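Local coordinates for uncharacterized protein (PDB 4L3U), which is of unknown function but folds as a small, all-helical single-chain protein of the DUF4844 family from Acinetobacter baumannii, at residues Q22-G34 and R48-F62. Sequence-based numbering, arbitrary orientation.
Sequences QLEKFKAQDHFAG and RMSLNQKVADTAQAF
Asp30 OD1 is gripped from opposite faces of its carboxylate plane: Asn52 ND2 reaches it across the contact at 2.9 Å, while Phe32 N closes an Asx turn onto it from the other face. The Asn52 amide stands nearly perpendicular to the carboxylate and, through its other end, takes an almost straight bond from the backbone of the turn, His31 N to Asn52 OD1 being 2.9 Å. The second carboxylate oxygen, Asp30 OD2, is met on its syn side by Arg48 NH1 at 3.1 Å, a salt bridge lying close to the guanidinium plane. Phe32 O sits over the centre of that guanidinium, 3.2 Å from Arg48 CZ, and Arg48 NH2 is held further by Val42 O and a water. The polar cluster pins the long loop after helix 14-27 to the first turns of helix 45-68. The two helices pack antiparallel, with 168° between the axes of 22-27 and 48-62 and 9.0 Å at their closest approach. Next to this cluster, Phe32 turns a ring face to Leu51 CB, 3.7 Å from its CE2, and an edge to Val55 CG2; Val101 of helix 95-112 also touches this ring. Val55 CG1, anti to its own backbone nitrogen (chi1 172°), instead lies over a face of the His31 imidazole. Toward the C-terminal end of 48-62, Lys27 CB meets the Ala59 methyl and its CG the Ala56 methyl, with Lys27 CG 3.7 Å from Ala56 CB. Its NZ forms a salt bridge with Glu24 and bonds only weakly to Gln60 OE1.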
ATOM      1  N   GLN A  22      -7.792  12.025  -4.261  1.00 34.36           N
ATOM      2  CA  GLN A  22      -7.194  11.463  -3.057  1.00 34.42           C
ATOM      3  C   GLN A  22      -5.944  10.661  -3.403  1.00 30.05           C
ATOM      4  O   GLN A  22      -4.927  10.747  -2.718  1.00 30.11           O
ATOM      5  CB  GLN A  22      -8.189  10.551  -2.344  1.00 36.87           C
ATOM      6  CG  GLN A  22      -9.420  11.242  -1.797  1.00 41.46           C
ATOM      7  CD  GLN A  22     -10.296  10.286  -1.011  1.00 44.40           C
ATOM      8  OE1 GLN A  22     -11.142   9.590  -1.574  1.00 44.38           O
ATOM      9  NE2 GLN A  22     -10.081  10.232   0.297  1.00 46.53           N
ATOM     10  N   LEU A  23      -6.035   9.879  -4.472  1.00 28.26           N
ATOM     11  CA  LEU A  23      -4.938   9.016  -4.901  1.00 29.51           C
ATOM     12  C   LEU A  23      -3.752   9.819  -5.415  1.00 31.78           C
ATOM     13  O   LEU A  23      -2.600   9.467  -5.171  1.00 32.79           O
ATOM     14  CB  LEU A  23      -5.415   8.063  -6.000  1.00 27.98           C
ATOM     15  CG  LEU A  23      -6.392   6.972  -5.559  1.00 25.53           C
ATOM     16  CD1 LEU A  23      -7.053   6.326  -6.761  1.00 24.21           C
ATOM     17  CD2 LEU A  23      -5.672   5.928  -4.717  1.00 24.37           C
ATOM     18  N   GLU A  24      -4.041  10.891  -6.142  1.00 34.68           N
ATOM     19  CA  GLU A  24      -2.997  11.749  -6.681  1.00 35.53           C
ATOM     20  C   GLU A  24      -2.205  12.395  -5.552  1.00 33.83           C
ATOM     21  O   GLU A  24      -0.976  12.456  -5.596  1.00 33.83           O
ATOM     22  CB  GLU A  24      -3.613  12.825  -7.574  1.00 38.95           C
ATOM     23  CG  GLU A  24      -4.235  12.284  -8.855  1.00 42.56           C
ATOM     24  CD  GLU A  24      -3.208  11.902  -9.907  1.00 47.61           C
ATOM     25  OE1 GLU A  24      -1.993  11.984  -9.623  1.00 48.48           O
ATOM     26  OE2 GLU A  24      -3.617  11.520 -11.026  1.00 50.34           O
ATOM     27  N   LYS A  25      -2.920  12.878  -4.542  1.00 32.94           N
ATOM     28  CA  LYS A  25      -2.288  13.506  -3.395  1.00 33.68           C
ATOM     29  C   LYS A  25      -1.494  12.455  -2.635  1.00 33.37           C
ATOM     30  O   LYS A  25      -0.329  12.662  -2.306  1.00 35.55           O
ATOM     31  CB  LYS A  25      -3.344  14.141  -2.491  1.00 35.72           C
ATOM     32  CG  LYS A  25      -2.779  14.837  -1.265  1.00 37.82           C
ATOM     33  N   PHE A  26      -2.132  11.318  -2.384  1.00 31.42           N
ATOM     34  CA  PHE A  26      -1.509  10.215  -1.666  1.00 30.68           C
ATOM     35  C   PHE A  26      -0.228   9.760  -2.350  1.00 32.35           C
ATOM     36  O   PHE A  26       0.765   9.463  -1.699  1.00 34.44           O
ATOM     37  CB  PHE A  26      -2.486   9.045  -1.571  1.00 30.96           C
ATOM     38  CG  PHE A  26      -2.064   7.983  -0.600  1.00 32.13           C
ATOM     39  CD1 PHE A  26      -2.167   8.199   0.762  1.00 32.88           C
ATOM     40  CD2 PHE A  26      -1.567   6.771  -1.044  1.00 30.21           C
ATOM     41  CE1 PHE A  26      -1.782   7.226   1.665  1.00 31.53           C
ATOM     42  CE2 PHE A  26      -1.181   5.796  -0.145  1.00 27.88           C
ATOM     43  CZ  PHE A  26      -1.291   6.024   1.211  1.00 28.23           C
ATOM     44  N   LYS A  27      -0.261   9.714  -3.672  1.00 32.84           N
ATOM     45  CA  LYS A  27       0.875   9.271  -4.460  1.00 33.23           C
ATOM     46  C   LYS A  27       2.125  10.127  -4.220  1.00 33.80           C
ATOM     47  O   LYS A  27       3.248   9.622  -4.264  1.00 33.29           O
ATOM     48  CB  LYS A  27       0.481   9.314  -5.934  1.00 35.17           C
ATOM     49  CG  LYS A  27       1.561   8.902  -6.899  1.00 37.25           C
ATOM     50  CD  LYS A  27       1.116   9.118  -8.339  1.00 40.10           C
ATOM     51  CE  LYS A  27       0.978  10.600  -8.679  1.00 41.10           C
ATOM     52  NZ  LYS A  27       0.643  10.821 -10.113  1.00 41.59           N
ATOM     53  N   ALA A  28       1.922  11.416  -3.957  1.00 34.88           N
ATOM     54  CA  ALA A  28       3.025  12.375  -3.856  1.00 35.03           C
ATOM     55  C   ALA A  28       3.605  12.498  -2.450  1.00 34.24           C
ATOM     56  O   ALA A  28       4.588  13.208  -2.239  1.00 35.48           O
ATOM     57  CB  ALA A  28       2.566  13.741  -4.334  1.00 36.06           C
ATOM     58  N   GLN A  29       3.002  11.808  -1.492  1.00 31.95           N
ATOM     59  CA  GLN A  29       3.430  11.912  -0.109  1.00 33.10           C
ATOM     60  C   GLN A  29       4.572  10.954   0.192  1.00 32.40           C
ATOM     61  O   GLN A  29       4.745   9.940  -0.486  1.00 34.63           O
ATOM     62  CB  GLN A  29       2.254  11.623   0.818  1.00 35.63           C
ATOM     63  CG  GLN A  29       1.121  12.622   0.693  1.00 40.68           C
ATOM     64  CD  GLN A  29      -0.163  12.115   1.308  1.00 45.23           C
ATOM     65  OE1 GLN A  29      -0.183  11.061   1.945  1.00 46.55           O
ATOM     66  NE2 GLN A  29      -1.247  12.856   1.114  1.00 47.60           N
ATOM     67  N   ASP A  30       5.362  11.299   1.203  1.00 31.23           N
ATOM     68  CA  ASP A  30       6.338  10.385   1.767  1.00 30.32           C
ATOM     69  C   ASP A  30       5.603   9.599   2.837  1.00 31.36           C
ATOM     70  O   ASP A  30       5.105  10.180   3.800  1.00 33.89           O
ATOM     71  CB  ASP A  30       7.500  11.160   2.387  1.00 32.95           C
ATOM     72  CG  ASP A  30       8.628  10.257   2.857  1.00 36.65           C
ATOM     73  OD1 ASP A  30       8.442   9.024   2.914  1.00 38.16           O
ATOM     74  OD2 ASP A  30       9.710  10.786   3.181  1.00 38.80           O
ATOM     75  N   HIS A  31       5.525   8.285   2.666  1.00 30.20           N
ATOM     76  CA  HIS A  31       4.751   7.448   3.574  1.00 28.40           C
ATOM     77  C   HIS A  31       5.595   6.776   4.648  1.00 29.07           C
ATOM     78  O   HIS A  31       5.092   5.936   5.398  1.00 31.01           O
ATOM     79  CB  HIS A  31       4.009   6.384   2.776  1.00 26.90           C
ATOM     80  CG  HIS A  31       3.076   6.950   1.759  1.00 27.95           C
ATOM     81  ND1 HIS A  31       3.441   7.155   0.446  1.00 31.28           N
ATOM     82  CD2 HIS A  31       1.794   7.375   1.864  1.00 26.81           C
ATOM     83  CE1 HIS A  31       2.422   7.670  -0.216  1.00 30.79           C
ATOM     84  NE2 HIS A  31       1.411   7.815   0.624  1.00 29.70           N
ATOM     85  N   PHE A  32       6.863   7.157   4.738  1.00 30.37           N
ATOM     86  CA  PHE A  32       7.806   6.447   5.591  1.00 33.27           C
ATOM     87  C   PHE A  32       8.694   7.392   6.385  1.00 34.56           C
ATOM     88  O   PHE A  32       9.894   7.161   6.551  1.00 32.65           O
ATOM     89  CB  PHE A  32       8.635   5.497   4.733  1.00 35.01           C
ATOM     90  CG  PHE A  32       7.798   4.523   3.957  1.00 33.26           C
ATOM     91  CD1 PHE A  32       7.377   3.341   4.543  1.00 32.48           C
ATOM     92  CD2 PHE A  32       7.392   4.807   2.663  1.00 30.76           C
ATOM     93  CE1 PHE A  32       6.590   2.449   3.848  1.00 28.73           C
ATOM     94  CE2 PHE A  32       6.607   3.918   1.964  1.00 28.46           C
ATOM     95  CZ  PHE A  32       6.205   2.736   2.559  1.00 27.55           C
ATOM     96  N   ALA A  33       8.078   8.457   6.882  1.00 38.72           N
ATOM     97  CA  ALA A  33       8.749   9.403   7.755  1.00 44.03           C
ATOM     98  C   ALA A  33       8.419   9.072   9.200  1.00 47.98           C
ATOM     99  O   ALA A  33       7.503   8.298   9.472  1.00 48.90           O
ATOM    100  CB  ALA A  33       8.316  10.819   7.423  1.00 46.03           C
ATOM    101  N   GLY A  34       9.174   9.647  10.128  1.00 52.78           N
ATOM    102  CA  GLY A  34       8.906   9.447  11.538  1.00 57.98           C
ATOM    103  C   GLY A  34       7.598  10.101  11.938  1.00 60.63           C
ATOM    104  O   GLY A  34       7.333  11.241  11.557  1.00 63.84           O
ATOM    105  N   ARG A  48      13.937   4.201   1.190  1.00 31.01           N
ATOM    106  CA  ARG A  48      12.703   4.945   1.417  1.00 30.25           C
ATOM    107  C   ARG A  48      12.115   5.420   0.100  1.00 31.29           C
ATOM    108  O   ARG A  48      10.914   5.301  -0.138  1.00 31.36           O
ATOM    109  CB  ARG A  48      12.932   6.154   2.321  1.00 31.66           C
ATOM    110  CG  ARG A  48      11.632   6.880   2.660  1.00 32.36           C
ATOM    111  CD  ARG A  48      11.851   8.201   3.367  1.00 34.51           C
ATOM    112  NE  ARG A  48      12.453   8.033   4.686  1.00 35.02           N
ATOM    113  CZ  ARG A  48      12.402   8.943   5.652  1.00 37.97           C
ATOM    114  NH1 ARG A  48      11.765  10.090   5.460  1.00 37.15           N
ATOM    115  NH2 ARG A  48      12.983   8.707   6.819  1.00 41.52           N
HETATM  116  N   MSE A  49      12.970   5.976  -0.747  1.00 31.61           N
HETATM  117  CA  MSE A  49      12.549   6.464  -2.046  1.00 32.89           C
HETATM  118  C   MSE A  49      11.998   5.324  -2.891  1.00 32.50           C
HETATM  119  O   MSE A  49      10.973   5.463  -3.562  1.00 30.25           O
HETATM  120  CB  MSE A  49      13.736   7.086  -2.760  1.00 35.55           C
HETATM  121  CG  MSE A  49      13.388   7.771  -4.049  1.00 36.65           C
HETATM  122 SE   MSE A  49      15.025   8.296  -4.920  0.75 70.44          SE
HETATM  123  CE  MSE A  49      15.767   9.438  -3.514  1.00 34.30           C
ATOM    124  N   SER A  50      12.697   4.196  -2.852  1.00 34.47           N
ATOM    125  CA  SER A  50      12.284   2.994  -3.562  1.00 33.24           C
ATOM    126  C   SER A  50      10.896   2.542  -3.098  1.00 30.63           C
ATOM    127  O   SER A  50      10.098   2.042  -3.892  1.00 27.17           O
ATOM    128  CB  SER A  50      13.314   1.886  -3.327  1.00 37.14           C
ATOM    129  OG  SER A  50      13.042   0.745  -4.114  1.00 41.51           O
ATOM    130  N   LEU A  51      10.616   2.731  -1.809  1.00 30.88           N
ATOM    131  CA  LEU A  51       9.339   2.328  -1.219  1.00 27.46           C
ATOM    132  C   LEU A  51       8.202   3.272  -1.584  1.00 26.25           C
ATOM    133  O   LEU A  51       7.106   2.828  -1.920  1.00 25.42           O
ATOM    134  CB  LEU A  51       9.462   2.255   0.301  1.00 30.03           C
ATOM    135  CG  LEU A  51      10.247   1.063   0.839  1.00 31.96           C
ATOM    136  CD1 LEU A  51      10.573   1.247   2.312  1.00 30.78           C
ATOM    137  CD2 LEU A  51       9.452  -0.208   0.628  1.00 32.48           C
ATOM    138  N   ASN A  52       8.457   4.573  -1.497  1.00 27.66           N
ATOM    139  CA  ASN A  52       7.477   5.565  -1.911  1.00 29.74           C
ATOM    140  C   ASN A  52       7.105   5.375  -3.381  1.00 33.03           C
ATOM    141  O   ASN A  52       5.956   5.587  -3.778  1.00 30.60           O
ATOM    142  CB  ASN A  52       8.022   6.973  -1.669  1.00 29.58           C
ATOM    143  CG  ASN A  52       7.994   7.358  -0.206  1.00 30.92           C
ATOM    144  OD1 ASN A  52       6.988   7.167   0.473  1.00 32.32           O
ATOM    145  ND2 ASN A  52       9.103   7.893   0.291  1.00 32.12           N
ATOM    146  N   GLN A  53       8.079   4.955  -4.182  1.00 35.77           N
ATOM    147  CA  GLN A  53       7.847   4.710  -5.600  1.00 36.51           C
ATOM    148  C   GLN A  53       6.895   3.531  -5.807  1.00 30.86           C
ATOM    149  O   GLN A  53       5.972   3.605  -6.614  1.00 31.66           O
ATOM    150  CB  GLN A  53       9.174   4.455  -6.320  1.00 42.10           C
ATOM    151  CG  GLN A  53       9.030   4.068  -7.784  1.00 49.58           C
ATOM    152  CD  GLN A  53       8.335   5.136  -8.614  1.00 56.63           C
ATOM    153  OE1 GLN A  53       8.236   6.295  -8.206  1.00 58.83           O
ATOM    154  NE2 GLN A  53       7.847   4.747  -9.791  1.00 57.84           N
ATOM    155  N   LYS A  54       7.134   2.441  -5.084  1.00 27.55           N
ATOM    156  CA  LYS A  54       6.261   1.270  -5.139  1.00 27.18           C
ATOM    157  C   LYS A  54       4.835   1.626  -4.720  1.00 25.05           C
ATOM    158  O   LYS A  54       3.864   1.118  -5.277  1.00 23.72           O
ATOM    159  CB  LYS A  54       6.802   0.169  -4.229  1.00 28.96           C
ATOM    160  CG  LYS A  54       8.161  -0.385  -4.641  1.00 33.25           C
ATOM    161  CD  LYS A  54       8.041  -1.454  -5.719  1.00 35.76           C
ATOM    162  CE  LYS A  54       9.370  -2.169  -5.951  1.00 36.84           C
ATOM    163  NZ  LYS A  54       9.245  -3.315  -6.897  1.00 37.71           N
ATOM    164  N   VAL A  55       4.715   2.506  -3.730  1.00 26.45           N
ATOM    165  CA  VAL A  55       3.411   2.974  -3.271  1.00 25.45           C
ATOM    166  C   VAL A  55       2.792   3.838  -4.353  1.00 23.96           C
ATOM    167  O   VAL A  55       1.598   3.749  -4.623  1.00 25.37           O
ATOM    168  CB  VAL A  55       3.523   3.789  -1.948  1.00 30.28           C
ATOM    169  CG1 VAL A  55       2.191   4.440  -1.578  1.00 27.69           C
ATOM    170  CG2 VAL A  55       3.998   2.900  -0.817  1.00 31.17           C
ATOM    171  N   ALA A  56       3.614   4.681  -4.964  1.00 23.75           N
ATOM    172  CA  ALA A  56       3.155   5.547  -6.033  1.00 23.35           C
ATOM    173  C   ALA A  56       2.662   4.709  -7.203  1.00 24.43           C
ATOM    174  O   ALA A  56       1.681   5.062  -7.850  1.00 25.82           O
ATOM    175  CB  ALA A  56       4.273   6.476  -6.473  1.00 24.43           C
ATOM    176  N   ASP A  57       3.335   3.591  -7.464  1.00 23.74           N
ATOM    177  CA  ASP A  57       2.959   2.713  -8.569  1.00 23.83           C
ATOM    178  C   ASP A  57       1.560   2.134  -8.362  1.00 24.36           C
ATOM    179  O   ASP A  57       0.763   2.080  -9.295  1.00 27.07           O
ATOM    180  CB  ASP A  57       3.967   1.570  -8.744  1.00 24.93           C
ATOM    181  CG  ASP A  57       5.352   2.056  -9.141  1.00 30.33           C
ATOM    182  OD1 ASP A  57       5.465   3.154  -9.720  1.00 32.37           O
ATOM    183  OD2 ASP A  57       6.334   1.331  -8.879  1.00 34.28           O
ATOM    184  N   THR A  58       1.266   1.700  -7.141  1.00 23.79           N
ATOM    185  CA  THR A  58      -0.041   1.141  -6.824  1.00 20.03           C
ATOM    186  C   THR A  58      -1.121   2.215  -6.877  1.00 21.74           C
ATOM    187  O   THR A  58      -2.228   1.968  -7.346  1.00 22.99           O
ATOM    188  CB  THR A  58      -0.042   0.495  -5.436  1.00 19.70           C
ATOM    189  OG1 THR A  58       0.982  -0.503  -5.377  1.00 24.93           O
ATOM    190  CG2 THR A  58      -1.390  -0.147  -5.142  1.00 19.38           C
ATOM    191  N   ALA A  59      -0.794   3.404  -6.387  1.00 20.69           N
ATOM    192  CA  ALA A  59      -1.696   4.542  -6.471  1.00 21.10           C
ATOM    193  C   ALA A  59      -2.042   4.839  -7.929  1.00 29.06           C
ATOM    194  O   ALA A  59      -3.195   5.104  -8.261  1.00 28.17           O
ATOM    195  CB  ALA A  59      -1.062   5.761  -5.824  1.00 21.64           C
ATOM    196  N   GLN A  60      -1.039   4.783  -8.800  1.00 29.09           N
ATOM    197  CA  GLN A  60      -1.242   5.095 -10.207  1.00 28.15           C
ATOM    198  C   GLN A  60      -2.046   4.006 -10.905  1.00 26.77           C
ATOM    199  O   GLN A  60      -2.750   4.269 -11.878  1.00 26.24           O
ATOM    200  CB  GLN A  60       0.099   5.287 -10.914  1.00 28.85           C
ATOM    201  CG  GLN A  60      -0.040   5.800 -12.329  1.00 33.84           C
ATOM    202  CD  GLN A  60      -0.813   7.104 -12.395  1.00 35.04           C
ATOM    203  OE1 GLN A  60      -0.560   8.030 -11.621  1.00 35.03           O
ATOM    204  NE2 GLN A  60      -1.772   7.178 -13.314  1.00 34.41           N
ATOM    205  N   ALA A  61      -1.931   2.779 -10.407  1.00 26.66           N
ATOM    206  CA  ALA A  61      -2.710   1.662 -10.926  1.00 24.75           C
ATOM    207  C   ALA A  61      -4.201   1.858 -10.640  1.00 25.15           C
ATOM    208  O   ALA A  61      -5.045   1.636 -11.512  1.00 26.51           O
ATOM    209  CB  ALA A  61      -2.216   0.350 -10.327  1.00 20.26           C
ATOM    210  N   PHE A  62      -4.516   2.281  -9.418  1.00 25.19           N
ATOM    211  CA  PHE A  62      -5.896   2.546  -9.026  1.00 25.52           C
ATOM    212  C   PHE A  62      -6.495   3.677  -9.862  1.00 25.77           C
ATOM    213  O   PHE A  62      -7.666   3.629 -10.237  1.00 27.66           O
ATOM    214  CB  PHE A  62      -5.974   2.911  -7.539  1.00 25.07           C
ATOM    215  CG  PHE A  62      -5.962   1.723  -6.608  1.00 24.00           C
ATOM    216  CD1 PHE A  62      -7.049   0.866  -6.538  1.00 22.43           C
ATOM    217  CD2 PHE A  62      -4.876   1.484  -5.780  1.00 24.07           C
ATOM    218  CE1 PHE A  62      -7.045  -0.214  -5.671  1.00 22.66           C
ATOM    219  CE2 PHE A  62      -4.870   0.402  -4.912  1.00 22.66           C
ATOM    220  CZ  PHE A  62      -5.955  -0.443  -4.857  1.00 21.51           C
TER
HETATM  221  O   HOH W   1       4.198   7.814  -2.678  1.00 34.49           O
HETATM  222  O   HOH W   2      12.467   9.974   9.043  1.00 42.91           O